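PDB 3O0Y: lipoprotein from Colwellia psychrerythraea, which is of unknown function but is a putative lipoprotein, possibly lipid-binding, of a family placed in a metallopeptidase-like clan. Local coordinates for residues F43-L48 against K77-E82. Numbering follows the deposited sequence.
Sequences FKQRAL and KQLRAE
The turn that joins helix 27-44 to helix 47-53 packs against the flank of helix 73-92, and L79 fits between the side chains of Q45 and R46. The two segments are nearest at Q45 and L79, whose CA atoms are 7.5 Å apart. With its CG anti to the backbone N (chi1 169°), L79 reaches out of its helix and gives each branch a separate neighbour. CD1 lies 3.7 Å from CD of Q45, whose extended chain runs alongside the leucine in the opposite direction, its CD also lying 4.1 Å from the leucine CB. CD2 sits over one face of the R46 guanidinium, displaced toward its rim, and is 3.6 Å from NH2. An alanine in place of Q45 would probably leave CD1 and CB of L79 without their cover on this side and open a gap between the turn and the helix.

R46 occupies the N-cap position of helix 47-53, and its chain bends at chi2 (-72°), which turns the guanidinium toward the carbonyl O of Q45 and the tip of L79. There NH1 donates to the carbonyl O of Q45 at 2.9 Å; the oxygen lies almost in the guanidinium plane, whereas the donor stands 42° out of the carbonyl plane. NH2 forms a salt bridge with E76, whose other carboxylate oxygen pairs with R80, and a hydrogen bond to the carbonyl of I127. The carboxylate of E82 is held through OE2 by S41 and Q37 of helix 27-44.

No hydrogen bond links the two segments directly. Their chemistry implies that the contact itself is a small van der Waals one, while polar bonds around it hold the guanidinium against which the CD2 methyl rests.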
# COMPACT_ATOMS: atom_id res chain seq x y z
N PHE A 43 -14.66 10.71 0.71
CA PHE A 43 -14.35 10.61 2.13
C PHE A 43 -15.56 10.53 3.08
O PHE A 43 -15.46 9.91 4.13
CB PHE A 43 -13.42 11.71 2.56
CG PHE A 43 -12.02 11.46 2.18
CD1 PHE A 43 -11.39 12.23 1.21
CD2 PHE A 43 -11.31 10.42 2.78
CE1 PHE A 43 -10.06 11.98 0.88
CE2 PHE A 43 -10.00 10.23 2.51
CZ PHE A 43 -9.36 10.99 1.54
N LYS A 44 -16.68 11.14 2.73
CA LYS A 44 -17.91 10.91 3.51
C LYS A 44 -18.29 9.45 3.56
O LYS A 44 -18.86 8.98 4.54
CB LYS A 44 -19.12 11.64 2.90
CG LYS A 44 -19.19 13.12 2.96
CD LYS A 44 -20.37 13.56 1.94
CE LYS A 44 -20.27 15.03 1.39
NZ LYS A 44 -20.71 15.26 -0.07
N GLN A 45 -18.06 8.74 2.47
CA GLN A 45 -18.38 7.32 2.36
C GLN A 45 -17.24 6.39 2.77
O GLN A 45 -17.35 5.16 2.74
CB GLN A 45 -18.83 7.04 0.94
CG GLN A 45 -20.08 7.83 0.65
CD GLN A 45 -20.60 7.64 -0.72
OE1 GLN A 45 -20.51 8.56 -1.56
NE2 GLN A 45 -21.17 6.49 -0.98
N ARG A 46 -16.08 7.00 3.08
CA ARG A 46 -14.90 6.28 3.52
C ARG A 46 -14.34 7.00 4.73
O ARG A 46 -13.17 7.47 4.75
CB ARG A 46 -13.85 6.16 2.40
CG ARG A 46 -14.28 5.30 1.27
CD ARG A 46 -14.31 3.84 1.64
NE ARG A 46 -14.61 2.95 0.53
CZ ARG A 46 -15.84 2.53 0.22
NH1 ARG A 46 -16.92 3.01 0.85
NH2 ARG A 46 -16.02 1.66 -0.76
N ALA A 47 -15.19 7.10 5.77
CA ALA A 47 -14.86 7.97 6.93
C ALA A 47 -13.62 7.48 7.71
O ALA A 47 -12.90 8.29 8.29
CB ALA A 47 -16.07 8.11 7.87
N LEU A 48 -13.31 6.18 7.66
CA LEU A 48 -12.07 5.68 8.28
C LEU A 48 -10.82 6.10 7.53
O LEU A 48 -9.82 6.45 8.14
CB LEU A 48 -12.12 4.15 8.42
CG LEU A 48 -13.05 4.03 9.63
CD1 LEU A 48 -14.39 3.44 9.45
CD2 LEU A 48 -12.40 3.99 10.96
N LYS A 77 -22.90 0.90 -5.51
CA LYS A 77 -23.42 1.43 -6.78
C LYS A 77 -23.44 2.97 -6.80
O LYS A 77 -22.99 3.59 -7.76
CB LYS A 77 -24.84 0.89 -7.02
CG LYS A 77 -25.49 1.47 -8.32
CD LYS A 77 -26.93 0.86 -8.54
CE LYS A 77 -27.34 1.09 -10.04
NZ LYS A 77 -28.82 0.93 -10.20
N GLN A 78 -23.94 3.61 -5.73
CA GLN A 78 -24.12 5.04 -5.71
C GLN A 78 -22.76 5.75 -5.63
O GLN A 78 -22.60 6.81 -6.24
CB GLN A 78 -24.99 5.53 -4.55
CG GLN A 78 -26.46 5.08 -4.72
CD GLN A 78 -27.35 5.47 -3.50
OE1 GLN A 78 -26.93 6.25 -2.63
NE2 GLN A 78 -28.59 4.94 -3.46
N LEU A 79 -21.83 5.17 -4.85
CA LEU A 79 -20.53 5.77 -4.69
C LEU A 79 -19.84 5.81 -6.09
O LEU A 79 -19.34 6.84 -6.53
CB LEU A 79 -19.65 4.97 -3.70
CG LEU A 79 -18.17 5.32 -3.62
CD1 LEU A 79 -18.00 6.72 -3.25
CD2 LEU A 79 -17.39 4.40 -2.64
N ARG A 80 -19.82 4.68 -6.76
CA ARG A 80 -19.13 4.53 -8.03
C ARG A 80 -19.81 5.41 -9.10
O ARG A 80 -19.15 6.04 -9.93
CB ARG A 80 -19.08 3.08 -8.46
CG ARG A 80 -18.40 2.15 -7.47
CD ARG A 80 -18.38 0.73 -7.92
NE ARG A 80 -18.03 -0.17 -6.90
CZ ARG A 80 -17.68 -1.46 -7.07
NH1 ARG A 80 -17.64 -2.03 -8.28
NH2 ARG A 80 -17.53 -2.20 -5.97
N ALA A 81 -21.13 5.38 -9.14
CA ALA A 81 -21.85 6.18 -10.13
C ALA A 81 -21.56 7.66 -10.02
O ALA A 81 -21.33 8.30 -11.03
CB ALA A 81 -23.35 5.94 -10.05
N GLU A 82 -21.49 8.17 -8.79
CA GLU A 82 -21.13 9.55 -8.56
C GLU A 82 -19.73 9.90 -9.01
O GLU A 82 -19.51 10.89 -9.73
CB GLU A 82 -21.26 9.92 -7.10
CG GLU A 82 -20.88 11.44 -6.88
CD GLU A 82 -21.18 11.98 -5.51
OE1 GLU A 82 -21.60 11.21 -4.59
OE2 GLU A 82 -21.03 13.22 -5.38